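Local coordinates for ATP-dependent Clp protease adapter protein ClpS 2 (Agrobacterium tumefaciens, PDB 4YJM), which probably modulates the substrate specificity of ClpAP-mediated, ATP-dependent protein degradation, as an adaptor that binds the N-terminal domain of the chaperone ClpA, at residues A45-S50 with A67-C72; K82-L87 with L95-E100. One frame throughout, in Å; residues are numbered along the deposited sequence.

How the interactions relate
Interaction 1 closes before interaction 2 opens along the chain, and their centres lie about 11 Å apart in the single ClpS domain. Both reach the same three-stranded antiparallel sheet, at its two outermost strands: 66-73 for interaction 1 and 97-101 for interaction 2, with strand 23-29 between them. Helix 74-91, which follows strand 66-73 directly, supplies the helical half of interaction 2. The two contacts are continuous with each other: Phe47 CE2 lies 3.7 Å from Phe97 CE1, and Val46 CG2 lies 3.8 Å from Leu87 CD1. The end of helix 36-47 therefore bridges them, so the apolar packing runs on from the buried contact of interaction 2 to the more superficial one of interaction 1.

Interaction 1 (A45-S50 with A67-C72); sequences AVFRMS and AVVVVC
Phe47 lays its ring against Val69 where the end of helix 36-47 meets strand 66-73, an outer strand of the antiparallel ClpS sheet. The defining feature is a CH-pi contact. Val69 CG1 stands 3.6 Å from the centroid of the Phe47 ring and only 14° off the ring normal, which places the methyl over the middle of the face instead of at the rim. The two side chains cross at about a right angle. Phe47 carries CG opposite its carbonyl carbon, and this first torsion turns the ring toward the strand. On the opposite face, Val46 CG1 sits 3.6 Å above the plane of the Phe47 ring but displaced toward its rim, so the ring is sandwiched unequally between two valine methyls.

A classic beta bulge explains why consecutive valines both face the helix end: Val69 has a helix-like psi of -48°, and Val69 and Val70 both make backbone hydrogen bonds with Val26 of strand 23-29. Val70 consequently reaches the same ring, its CG1 lying 4.0 Å from Phe47 CE1 in an oblique approach.

Beyond the ring the chain leaves the helix at Arg48, which has positive phi, and Met49 follows, its backbone hydrogen-bonded to Leu43. Met49 also directs its side chain at the strand, and touches Val57 of helix 51-64. Its chain runs extended through the first two torsions and bends at the last (chi3 -79°), bringing the terminal methyl to Val69 from another direction than the phenyl ring. Met49 CE packs 3.8 Å from Val69 CG1, and the same methyl carbon approaches the backbone Val69 O at 3.6 Å.

Interaction 2 (K82-L87 with L95-E100); sequences KEATDL and LMFTTE
Thr85 joins helix 74-91 to Phe97 of strand 97-101 through its hydroxyl, which accepts a hydrogen bond from Phe97 N (Phe97 N to Thr85 OG1 2.9 Å). The N-H...O angle of 164° shows it to be nearly straight. The first torsion puts OG1 opposite the carbonyl carbon and beside the residue's own backbone N, where it also hydrogen-bonds to Ala81 O, one turn earlier, so the hydroxyl takes one bond from the strand and gives one to its own helix. Both bonds restrict the rotation of the threonine.

The same rotamer sets the methyl anti to the backbone N, where Thr85 CG2 lies 3.7 Å from Leu95 O. Met96 points its CB away from the helix, yet a bend at chi2 (66°) brings SD to 3.9 Å from Thr85 CG2, and a further bend at chi3 places Met96 CE 4.1 Å from Thr85 CG2.

Phe97 turns one ring face to Ala84 CB in a CH-pi contact. Ala84 CB lies 3.7 Å from the centroid of the Phe97 ring and 19° off the normal, shifted toward the CD2-CE2 side. Leu95 CD2 meets the edge of that ring in its plane and comes within 4.0 Å of Ala84 O.

Around this buried contact, strand 23-29 pairs with strand 97-101 and sets Leu28 against Leu95 and Phe97, while helix 36-47 adds Val42 beside Ala84 and Leu43 beside Phe97.

Interaction 1 (A45-S50 with A67-C72)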
loop_
_atom_site.group_PDB
_atom_site.type_symbol
_atom_site.label_atom_id
_atom_site.label_comp_id
_atom_site.label_asym_id
_atom_site.label_seq_id
_atom_site.Cartn_x
_atom_site.Cartn_y
_atom_site.Cartn_z
ATOM N N ALA A 45 6.616 -2.568 -7.862
ATOM C CA ALA A 45 6.368 -1.757 -9.068
ATOM C C ALA A 45 5.965 -0.318 -8.715
ATOM O O ALA A 45 6.419 0.618 -9.342
ATOM C CB ALA A 45 5.286 -2.385 -9.925
ATOM N N VAL A 46 5.086 -0.181 -7.737
ATOM C CA VAL A 46 4.451 1.106 -7.395
ATOM C C VAL A 46 5.292 1.873 -6.372
ATOM O O VAL A 46 5.410 3.087 -6.476
ATOM C CB VAL A 46 3.031 0.898 -6.885
ATOM C CG1 VAL A 46 2.368 2.249 -6.471
ATOM C CG2 VAL A 46 2.161 0.201 -7.987
ATOM N N PHE A 47 5.911 1.172 -5.425
ATOM C CA PHE A 47 6.600 1.845 -4.313
ATOM C C PHE A 47 8.102 1.569 -4.263
ATOM O O PHE A 47 8.792 2.030 -3.348
ATOM C CB PHE A 47 5.949 1.445 -2.978
ATOM C CG PHE A 47 4.506 1.746 -2.896
ATOM C CD1 PHE A 47 4.075 3.015 -2.559
ATOM C CD2 PHE A 47 3.565 0.772 -3.140
ATOM C CE1 PHE A 47 2.773 3.296 -2.465
ATOM C CE2 PHE A 47 2.221 1.058 -3.062
ATOM C CZ PHE A 47 1.814 2.318 -2.703
ATOM N N ARG A 48 8.625 0.837 -5.240
ATOM C CA ARG A 48 10.044 0.539 -5.322
ATOM C C ARG A 48 10.524 -0.242 -4.084
ATOM O O ARG A 48 11.699 -0.203 -3.743
ATOM C CB ARG A 48 10.845 1.839 -5.508
ATOM C CG ARG A 48 10.434 2.638 -6.767
ATOM C CD ARG A 48 11.214 3.944 -6.925
ATOM N NE ARG A 48 12.653 3.718 -7.026
ATOM C CZ ARG A 48 13.577 4.654 -6.839
ATOM N NH1 ARG A 48 13.226 5.896 -6.535
ATOM N NH2 ARG A 48 14.861 4.342 -6.951
ATOM N N MET A 49 9.619 -0.966 -3.437
ATOM C CA MET A 49 9.912 -1.619 -2.158
ATOM C C MET A 49 10.506 -3.023 -2.370
ATOM O O MET A 49 10.032 -3.796 -3.209
ATOM C CB MET A 49 8.621 -1.651 -1.313
ATOM C CG MET A 49 8.791 -2.230 0.041
ATOM S SD MET A 49 7.266 -2.053 0.940
ATOM C CE MET A 49 7.397 -0.314 1.440
ATOM N N SER A 50 11.573 -3.360 -1.650
ATOM C CA SER A 50 12.227 -4.641 -1.902
ATOM C C SER A 50 11.380 -5.798 -1.389
ATOM O O SER A 50 10.438 -5.603 -0.599
ATOM C CB SER A 50 13.606 -4.700 -1.239
ATOM O OG SER A 50 13.443 -4.708 0.166
ATOM N N ALA A 67 -0.910 -1.778 7.289
ATOM C CA ALA A 67 0.512 -1.432 7.461
ATOM C C ALA A 67 0.887 -0.216 6.626
ATOM O O ALA A 67 0.418 -0.087 5.497
ATOM C CB ALA A 67 1.394 -2.594 7.064
ATOM N N VAL A 68 1.712 0.683 7.188
ATOM C CA VAL A 68 2.154 1.866 6.453
ATOM C C VAL A 68 3.178 1.481 5.422
ATOM O O VAL A 68 4.149 0.796 5.739
ATOM C CB VAL A 68 2.771 2.943 7.389
ATOM C CG1 VAL A 68 3.186 4.188 6.577
ATOM C CG2 VAL A 68 1.759 3.345 8.467
ATOM N N VAL A 69 2.993 1.984 4.213
ATOM C CA VAL A 69 3.907 1.738 3.085
ATOM C C VAL A 69 4.874 2.897 2.887
ATOM O O VAL A 69 6.085 2.709 2.816
ATOM C CB VAL A 69 3.108 1.500 1.791
ATOM C CG1 VAL A 69 4.039 1.227 0.596
ATOM C CG2 VAL A 69 2.213 0.316 1.993
ATOM N N VAL A 70 4.316 4.100 2.883
ATOM C CA VAL A 70 5.051 5.329 2.649
ATOM C C VAL A 70 4.222 6.484 3.244
ATOM O O VAL A 70 3.014 6.330 3.423
ATOM C CB VAL A 70 5.326 5.533 1.148
ATOM C CG1 VAL A 70 4.017 5.757 0.376
ATOM C CG2 VAL A 70 6.303 6.663 0.907
ATOM N N VAL A 71 4.867 7.610 3.543
ATOM C CA VAL A 71 4.143 8.818 3.980
ATOM C C VAL A 71 4.647 9.962 3.083
ATOM O O VAL A 71 5.848 10.246 3.003
ATOM C CB VAL A 71 4.388 9.153 5.441
ATOM C CG1 VAL A 71 3.431 10.284 5.905
ATOM C CG2 VAL A 71 4.292 7.905 6.355
ATOM N N CYS A 72 3.726 10.577 2.332
ATOM C CA CYS A 72 4.133 11.536 1.308
ATOM C C CYS A 72 3.045 12.587 1.078
ATOM O O CYS A 72 2.015 12.581 1.733
ATOM C CB CYS A 72 4.455 10.819 -0.003
ATOM S SG CYS A 72 3.091 9.846 -0.673
#

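Interaction 2 (K82-L87 with L95-E100)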
loop_
_atom_site.group_PDB
_atom_site.type_symbol
_atom_site.label_atom_id
_atom_site.label_comp_id
_atom_site.label_asym_id
_atom_site.label_seq_id
_atom_site.Cartn_x
_atom_site.Cartn_y
_atom_site.Cartn_z
ATOM N N LYS A 82 -4.166 4.544 -5.414
ATOM C CA LYS A 82 -5.114 4.138 -6.447
ATOM C C LYS A 82 -4.450 3.236 -7.517
ATOM O O LYS A 82 -5.058 2.281 -7.970
ATOM C CB LYS A 82 -5.743 5.338 -7.122
ATOM C CG LYS A 82 -6.613 4.977 -8.356
ATOM C CD LYS A 82 -7.595 6.068 -8.710
ATOM C CE LYS A 82 -8.558 5.619 -9.815
ATOM N NZ LYS A 82 -7.845 5.388 -11.091
ATOM N N GLU A 83 -3.211 3.523 -7.915
ATOM C CA GLU A 83 -2.540 2.679 -8.921
ATOM C C GLU A 83 -2.334 1.276 -8.387
ATOM O O GLU A 83 -2.561 0.284 -9.112
ATOM C CB GLU A 83 -1.183 3.278 -9.351
ATOM C CG GLU A 83 -1.349 4.505 -10.231
ATOM C CD GLU A 83 -0.001 5.116 -10.651
ATOM O OE1 GLU A 83 1.038 4.640 -10.157
ATOM O OE2 GLU A 83 0.002 6.067 -11.455
ATOM N N ALA A 84 -1.931 1.184 -7.122
ATOM C CA ALA A 84 -1.637 -0.113 -6.520
ATOM C C ALA A 84 -2.935 -0.915 -6.305
ATOM O O ALA A 84 -3.021 -2.111 -6.589
ATOM C CB ALA A 84 -0.906 0.071 -5.229
ATOM N N THR A 85 -3.962 -0.245 -5.828
ATOM C CA THR A 85 -5.268 -0.882 -5.727
ATOM C C THR A 85 -5.809 -1.363 -7.069
ATOM O O THR A 85 -6.431 -2.426 -7.142
ATOM C CB THR A 85 -6.297 0.065 -5.114
ATOM O OG1 THR A 85 -5.908 0.420 -3.777
ATOM C CG2 THR A 85 -7.646 -0.563 -5.072
ATOM N N ASP A 86 -5.656 -0.543 -8.110
ATOM C CA ASP A 86 -6.193 -0.870 -9.412
ATOM C C ASP A 86 -5.541 -2.145 -9.959
ATOM O O ASP A 86 -6.168 -2.904 -10.674
ATOM C CB ASP A 86 -5.973 0.273 -10.438
ATOM C CG ASP A 86 -6.971 1.453 -10.286
ATOM O OD1 ASP A 86 -7.980 1.305 -9.558
ATOM O OD2 ASP A 86 -6.715 2.521 -10.888
ATOM N N LEU A 87 -4.272 -2.352 -9.656
ATOM C CA LEU A 87 -3.609 -3.546 -10.166
ATOM C C LEU A 87 -4.316 -4.795 -9.608
ATOM O O LEU A 87 -4.566 -5.770 -10.337
ATOM C CB LEU A 87 -2.128 -3.511 -9.797
ATOM C CG LEU A 87 -1.245 -2.561 -10.631
ATOM C CD1 LEU A 87 0.059 -2.291 -9.907
ATOM C CD2 LEU A 87 -1.025 -3.179 -12.036
ATOM N N LEU A 95 -7.347 -6.770 -3.074
ATOM C CA LEU A 95 -6.227 -5.922 -2.648
ATOM C C LEU A 95 -6.583 -4.440 -2.584
ATOM O O LEU A 95 -7.054 -3.849 -3.557
ATOM C CB LEU A 95 -5.034 -6.105 -3.608
ATOM C CG LEU A 95 -3.778 -5.301 -3.281
ATOM C CD1 LEU A 95 -3.185 -5.759 -1.946
ATOM C CD2 LEU A 95 -2.805 -5.503 -4.396
ATOM N N MET A 96 -6.333 -3.840 -1.433
ATOM C CA MET A 96 -6.684 -2.445 -1.176
ATOM C C MET A 96 -5.595 -1.645 -0.480
ATOM O O MET A 96 -5.070 -2.061 0.570
ATOM C CB MET A 96 -7.961 -2.404 -0.306
ATOM C CG MET A 96 -8.440 -0.987 0.043
ATOM S SD MET A 96 -8.990 -0.058 -1.400
ATOM C CE MET A 96 -10.232 -1.162 -2.011
ATOM N N PHE A 97 -5.238 -0.507 -1.089
ATOM C CA PHE A 97 -4.389 0.504 -0.472
ATOM C C PHE A 97 -5.232 1.746 -0.196
ATOM O O PHE A 97 -6.057 2.112 -1.027
ATOM C CB PHE A 97 -3.226 0.875 -1.347
ATOM C CG PHE A 97 -2.239 -0.233 -1.555
ATOM C CD1 PHE A 97 -1.005 -0.175 -0.954
ATOM C CD2 PHE A 97 -2.537 -1.316 -2.392
ATOM C CE1 PHE A 97 -0.075 -1.191 -1.162
ATOM C CE2 PHE A 97 -1.613 -2.316 -2.611
ATOM C CZ PHE A 97 -0.399 -2.259 -2.002
ATOM N N THR A 98 -5.037 2.367 0.971
ATOM C CA THR A 98 -5.823 3.550 1.354
ATOM C C THR A 98 -4.873 4.680 1.744
ATOM O O THR A 98 -3.679 4.457 1.895
ATOM C CB THR A 98 -6.772 3.249 2.541
ATOM O OG1 THR A 98 -5.977 2.958 3.698
ATOM C CG2 THR A 98 -7.618 2.043 2.280
ATOM N N THR A 99 -5.384 5.896 1.923
ATOM C CA THR A 99 -4.578 6.954 2.523
ATOM C C THR A 99 -5.212 7.442 3.811
ATOM O O THR A 99 -6.417 7.356 4.009
ATOM C CB THR A 99 -4.409 8.168 1.594
ATOM O OG1 THR A 99 -5.660 8.846 1.450
ATOM C CG2 THR A 99 -3.899 7.752 0.213
ATOM N N GLU A 100 -4.383 7.969 4.695
ATOM C CA GLU A 100 -4.887 8.634 5.865
ATOM C C GLU A 100 -3.907 9.694 6.283
ATOM O O GLU A 100 -2.699 9.565 6.123
ATOM C CB GLU A 100 -5.179 7.654 7.018
ATOM C CG GLU A 100 -4.029 7.036 7.668
ATOM C CD GLU A 100 -4.457 6.035 8.760
ATOM O OE1 GLU A 100 -5.236 5.099 8.461
ATOM O OE2 GLU A 100 -4.008 6.213 9.914
#